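Local structure of glycosyl hydrolases family 2, sugar binding domain protein (Bacteroides uniformis str. 3978 T3 ii, 6D1P) at residues R444-M447 with G448-D452; G392-G396 with E397-N401. The protein probably hydrolyses the O-glycosidic bonds of glucuronides, as a gut-bacterial beta-glucuronidase of glycoside hydrolase family 2. All blocks are in the same frame, centred on the assembly; numbering follows the deposited sequence.

Overall arrangement
Both contacts are local and belong to the TIM-barrel domain. Contact 2 comes first along the chain, where the glycine-rich loop 392-396 runs into helix 397-414; contact 1 lies within the next helix, 440-457. Their centres lie about 13 Å apart, and Phe446 joins them: its CZ packs 3.5 Å from Lys400 O, and its CD2 lies 3.6 Å from Leu394 CD1. Contact 2 is the nearer to the bound metals, with the side chain of Tyr399 about 7 Å from a potassium ion and Gly395 about 8 Å from a sodium ion. The Phe446 side chain is about 14 Å from a potassium ion, and contact 1 is packing within the barrel's helical layer, farther from the metals.

Contact 1: residues R444-M447 with G448-D452; sequences RAFM and GELHD
Phe446 and Leu450, one helical turn apart, make the apolar part of this contact. Leu450 CG sits over one face of the phenyl ring, 4.1 Å from its centroid and displaced toward the rim, a CH-pi contact. Its CD1 branch reaches further along the ring to Phe446 CE2, at 3.5 Å. Phe446 can meet it because CG stands anti to the backbone N (chi1 -174°), beside the carbonyl carbon, which carries the ring outward on the side where Leu450 follows.

Glu449 comes to a different part of the same ring. Its OE1 lies at the edge, near the ring plane and 3.7 Å from Phe446 CD1, with the carboxylate turned almost perpendicular to the ring. The other oxygen, OE2, forms a salt bridge with Arg404, so the acid is tied to helix 397-414.

Four i to i+4 backbone bonds carry the helix through these residues, from Gly448 N to Arg444 O (2.8 Å) as far as His451 N to Met447 O (2.9 Å).

Within the barrel, helix 440-457 is the crossover of a beta-alpha-beta unit. Phe446 faces helix 397-414 and meets Trp389 edge-to-face. Replacing Phe446 with an alanine would probably leave Leu450 CG without its aromatic face and open a gap between these two helices. Met447 packs on Leu425 and Asn429 of strand 420-432, and His451 ND1 is hydrogen-bonded to Thr463 of strand 462-466.

Contact 2: residues G392-G396 with E397-N401; sequences GGLGG and ESYKN
Gly396, at the N-cap of helix 397-414, accepts the first bond of that helix across this contact: Lys400 N reaches Gly396 O at 3.0 Å, with an N-H...O angle of 160°. Upstream, the chain from Gly392 to Gly396 forms no regular structure. Gly392 and Gly393 both have positive phi values at which a CB would collide with the preceding carbonyl oxygen. Outside bonds help to fix the loop: Gly396 N is hydrogen-bonded to Glu175 OE1, and Trp389 NE1 to Gly393 O.

The loop passes over Tyr399. With CG anti to the backbone N (chi1 176°), the ring swings from the first turn back beneath the incoming chain and lies flat against it. Gly395 N stands 3.2 Å above the ring plane, over its centre, and Gly395 CA makes a CH-pi contact at 3.7 Å from the centroid. Packing is tight enough that a CB on Gly395 would run into Tyr399 CD1.

Leu394 adds an apolar touch, its CD1 lying 3.7 Å from Tyr399 CE2. The same methyl is 4.0 Å from Lys400 CG, where the two side chains cross at about a right angle. Further out, the lysine chain, bent at chi3 and chi4, crosses the loop and brings CE to 3.2 Å from Gly395 O.

The contact is thus mostly peptide against aromatic face, an approach that depends on Gly395 having no CB.

Contact 1: residues R444-M447 with G448-D452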
loop_
_atom_site.group_PDB
_atom_site.type_symbol
_atom_site.label_atom_id
_atom_site.label_comp_id
_atom_site.label_asym_id
_atom_site.label_seq_id
_atom_site.Cartn_x
_atom_site.Cartn_y
_atom_site.Cartn_z
ATOM N N ARG A 444 6.475 -34.438 15.538
ATOM C CA ARG A 444 7.181 -35.085 16.640
ATOM C C ARG A 444 8.668 -35.213 16.333
ATOM O O ARG A 444 9.520 -34.820 17.142
ATOM C CB ARG A 444 6.584 -36.471 16.919
ATOM C CG ARG A 444 5.722 -36.570 18.155
ATOM C CD ARG A 444 5.410 -38.024 18.509
ATOM N NE ARG A 444 6.420 -38.661 19.357
ATOM C CZ ARG A 444 6.555 -38.430 20.664
ATOM N NH1 ARG A 444 5.763 -37.555 21.277
ATOM N NH2 ARG A 444 7.481 -39.068 21.368
ATOM N N ALA A 445 8.995 -35.751 15.154
ATOM C CA ALA A 445 10.389 -36.011 14.817
ATOM C C ALA A 445 11.205 -34.728 14.841
ATOM O O ALA A 445 12.305 -34.689 15.390
ATOM C CB ALA A 445 10.478 -36.681 13.445
ATOM N N PHE A 446 10.684 -33.661 14.233
ATOM C CA PHE A 446 11.428 -32.407 14.220
ATOM C C PHE A 446 11.425 -31.748 15.596
ATOM O O PHE A 446 12.427 -31.152 16.006
ATOM C CB PHE A 446 10.855 -31.471 13.158
ATOM C CG PHE A 446 11.648 -30.211 12.975
ATOM C CD1 PHE A 446 12.968 -30.264 12.562
ATOM C CD2 PHE A 446 11.077 -28.972 13.223
ATOM C CE1 PHE A 446 13.707 -29.106 12.406
ATOM C CE2 PHE A 446 11.802 -27.811 13.062
ATOM C CZ PHE A 446 13.122 -27.877 12.660
ATOM N N MET A 447 10.318 -31.848 16.331
ATOM C CA MET A 447 10.325 -31.363 17.706
ATOM C C MET A 447 11.409 -32.060 18.522
ATOM O O MET A 447 12.140 -31.414 19.284
ATOM C CB MET A 447 8.956 -31.573 18.360
ATOM C CG MET A 447 8.823 -30.908 19.723
ATOM S SD MET A 447 8.827 -29.096 19.596
ATOM C CE MET A 447 7.172 -28.833 18.960
ATOM N N GLY A 448 11.552 -33.377 18.353
ATOM C CA GLY A 448 12.562 -34.105 19.107
ATOM C C GLY A 448 13.968 -33.732 18.699
ATOM O O GLY A 448 14.870 -33.696 19.536
ATOM N N GLU A 449 14.178 -33.444 17.410
ATOM C CA GLU A 449 15.478 -32.946 16.970
ATOM C C GLU A 449 15.802 -31.604 17.623
ATOM O O GLU A 449 16.942 -31.365 18.043
ATOM C CB GLU A 449 15.509 -32.810 15.442
ATOM C CG GLU A 449 16.799 -32.166 14.916
ATOM C CD GLU A 449 16.811 -31.893 13.403
ATOM O OE1 GLU A 449 15.966 -32.433 12.651
ATOM O OE2 GLU A 449 17.702 -31.136 12.966
ATOM N N LEU A 450 14.808 -30.710 17.693
ATOM C CA LEU A 450 15.022 -29.393 18.288
ATOM C C LEU A 450 15.300 -29.508 19.779
ATOM O O LEU A 450 16.196 -28.837 20.293
ATOM C CB LEU A 450 13.816 -28.478 18.031
ATOM C CG LEU A 450 13.650 -27.940 16.598
ATOM C CD1 LEU A 450 12.357 -27.102 16.458
ATOM C CD2 LEU A 450 14.858 -27.113 16.161
ATOM N N HIS A 451 14.569 -30.371 20.485
ATOM C CA HIS A 451 14.861 -30.562 21.906
ATOM C C HIS A 451 16.299 -31.027 22.122
ATOM O O HIS A 451 17.001 -30.510 23.002
ATOM C CB HIS A 451 13.880 -31.553 22.527
ATOM C CG HIS A 451 14.281 -32.008 23.894
ATOM N ND1 HIS A 451 13.973 -31.301 25.037
ATOM C CD2 HIS A 451 14.986 -33.093 24.299
ATOM C CE1 HIS A 451 14.460 -31.939 26.085
ATOM N NE2 HIS A 451 15.072 -33.031 25.663
ATOM N N ASP A 452 16.761 -31.986 21.311
ATOM C CA ASP A 452 18.127 -32.478 21.451
ATOM C C ASP A 452 19.136 -31.396 21.102
ATOM O O ASP A 452 20.207 -31.314 21.720
ATOM C CB ASP A 452 18.344 -33.704 20.565
ATOM C CG ASP A 452 17.540 -34.887 21.011
ATOM O OD1 ASP A 452 17.267 -34.980 22.210
ATOM O OD2 ASP A 452 17.169 -35.727 20.168
#

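Contact 2: residues G392-G396 with E397-N401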
loop_
_atom_site.group_PDB
_atom_site.type_symbol
_atom_site.label_atom_id
_atom_site.label_comp_id
_atom_site.label_asym_id
_atom_site.label_seq_id
_atom_site.Cartn_x
_atom_site.Cartn_y
_atom_site.Cartn_z
ATOM N N GLY A 392 0.708 -23.733 12.189
ATOM C CA GLY A 392 0.675 -23.918 10.753
ATOM C C GLY A 392 1.081 -25.290 10.260
ATOM O O GLY A 392 0.742 -25.644 9.123
ATOM N N GLY A 393 1.799 -26.066 11.069
ATOM C CA GLY A 393 2.292 -27.355 10.641
ATOM C C GLY A 393 3.803 -27.377 10.572
ATOM O O GLY A 393 4.481 -27.036 11.543
ATOM N N LEU A 394 4.344 -27.742 9.414
ATOM C CA LEU A 394 5.783 -27.923 9.284
ATOM C C LEU A 394 6.134 -27.884 7.805
ATOM O O LEU A 394 5.483 -28.555 6.996
ATOM C CB LEU A 394 6.228 -29.246 9.918
ATOM C CG LEU A 394 7.680 -29.699 9.725
ATOM C CD1 LEU A 394 8.657 -28.814 10.496
ATOM C CD2 LEU A 394 7.834 -31.144 10.128
ATOM N N GLY A 395 7.149 -27.092 7.455
ATOM C CA GLY A 395 7.525 -26.880 6.075
ATOM C C GLY A 395 8.711 -27.727 5.650
ATOM O O GLY A 395 9.107 -28.684 6.318
ATOM N N GLY A 396 9.299 -27.333 4.513
ATOM C CA GLY A 396 10.398 -28.047 3.894
ATOM C C GLY A 396 11.730 -27.801 4.574
ATOM O O GLY A 396 11.801 -27.430 5.751
ATOM N N GLU A 397 12.810 -28.034 3.815
ATOM C CA GLU A 397 14.145 -28.001 4.411
ATOM C C GLU A 397 14.529 -26.593 4.817
ATOM O O GLU A 397 15.253 -26.391 5.799
ATOM C CB GLU A 397 15.195 -28.559 3.448
ATOM C CG GLU A 397 15.423 -30.045 3.593
ATOM C CD GLU A 397 15.616 -30.486 5.053
ATOM O OE1 GLU A 397 16.547 -29.997 5.731
ATOM O OE2 GLU A 397 14.824 -31.334 5.533
ATOM N N SER A 398 14.095 -25.616 4.041
ATOM C CA SER A 398 14.464 -24.240 4.316
ATOM C C SER A 398 13.780 -23.763 5.585
ATOM O O SER A 398 14.394 -23.100 6.435
ATOM C CB SER A 398 14.083 -23.380 3.110
ATOM O OG SER A 398 14.748 -22.149 3.186
ATOM N N TYR A 399 12.501 -24.112 5.713
ATOM C CA TYR A 399 11.735 -23.870 6.920
ATOM C C TYR A 399 12.411 -24.520 8.131
ATOM O O TYR A 399 12.627 -23.864 9.157
ATOM C CB TYR A 399 10.320 -24.388 6.659
ATOM C CG TYR A 399 9.265 -24.368 7.758
ATOM C CD1 TYR A 399 8.075 -23.665 7.575
ATOM C CD2 TYR A 399 9.407 -25.117 8.925
ATOM C CE1 TYR A 399 7.085 -23.678 8.515
ATOM C CE2 TYR A 399 8.406 -25.133 9.890
ATOM C CZ TYR A 399 7.251 -24.411 9.671
ATOM O OH TYR A 399 6.232 -24.402 10.588
ATOM N N LYS A 400 12.788 -25.802 8.018
ATOM C CA LYS A 400 13.398 -26.496 9.159
ATOM C C LYS A 400 14.756 -25.899 9.507
ATOM O O LYS A 400 15.115 -25.786 10.687
ATOM C CB LYS A 400 13.558 -27.994 8.872
ATOM C CG LYS A 400 12.277 -28.792 8.778
ATOM C CD LYS A 400 12.552 -30.198 8.218
ATOM C CE LYS A 400 11.465 -30.655 7.230
ATOM N NZ LYS A 400 10.989 -32.059 7.515
ATOM N N ASN A 401 15.529 -25.523 8.491
ATOM C CA ASN A 401 16.814 -24.898 8.751
ATOM C C ASN A 401 16.656 -23.555 9.433
ATOM O O ASN A 401 17.517 -23.170 10.224
ATOM C CB ASN A 401 17.600 -24.745 7.450
ATOM C CG ASN A 401 18.408 -25.982 7.131
ATOM O OD1 ASN A 401 18.756 -26.755 8.031
ATOM N ND2 ASN A 401 18.699 -26.191 5.851
#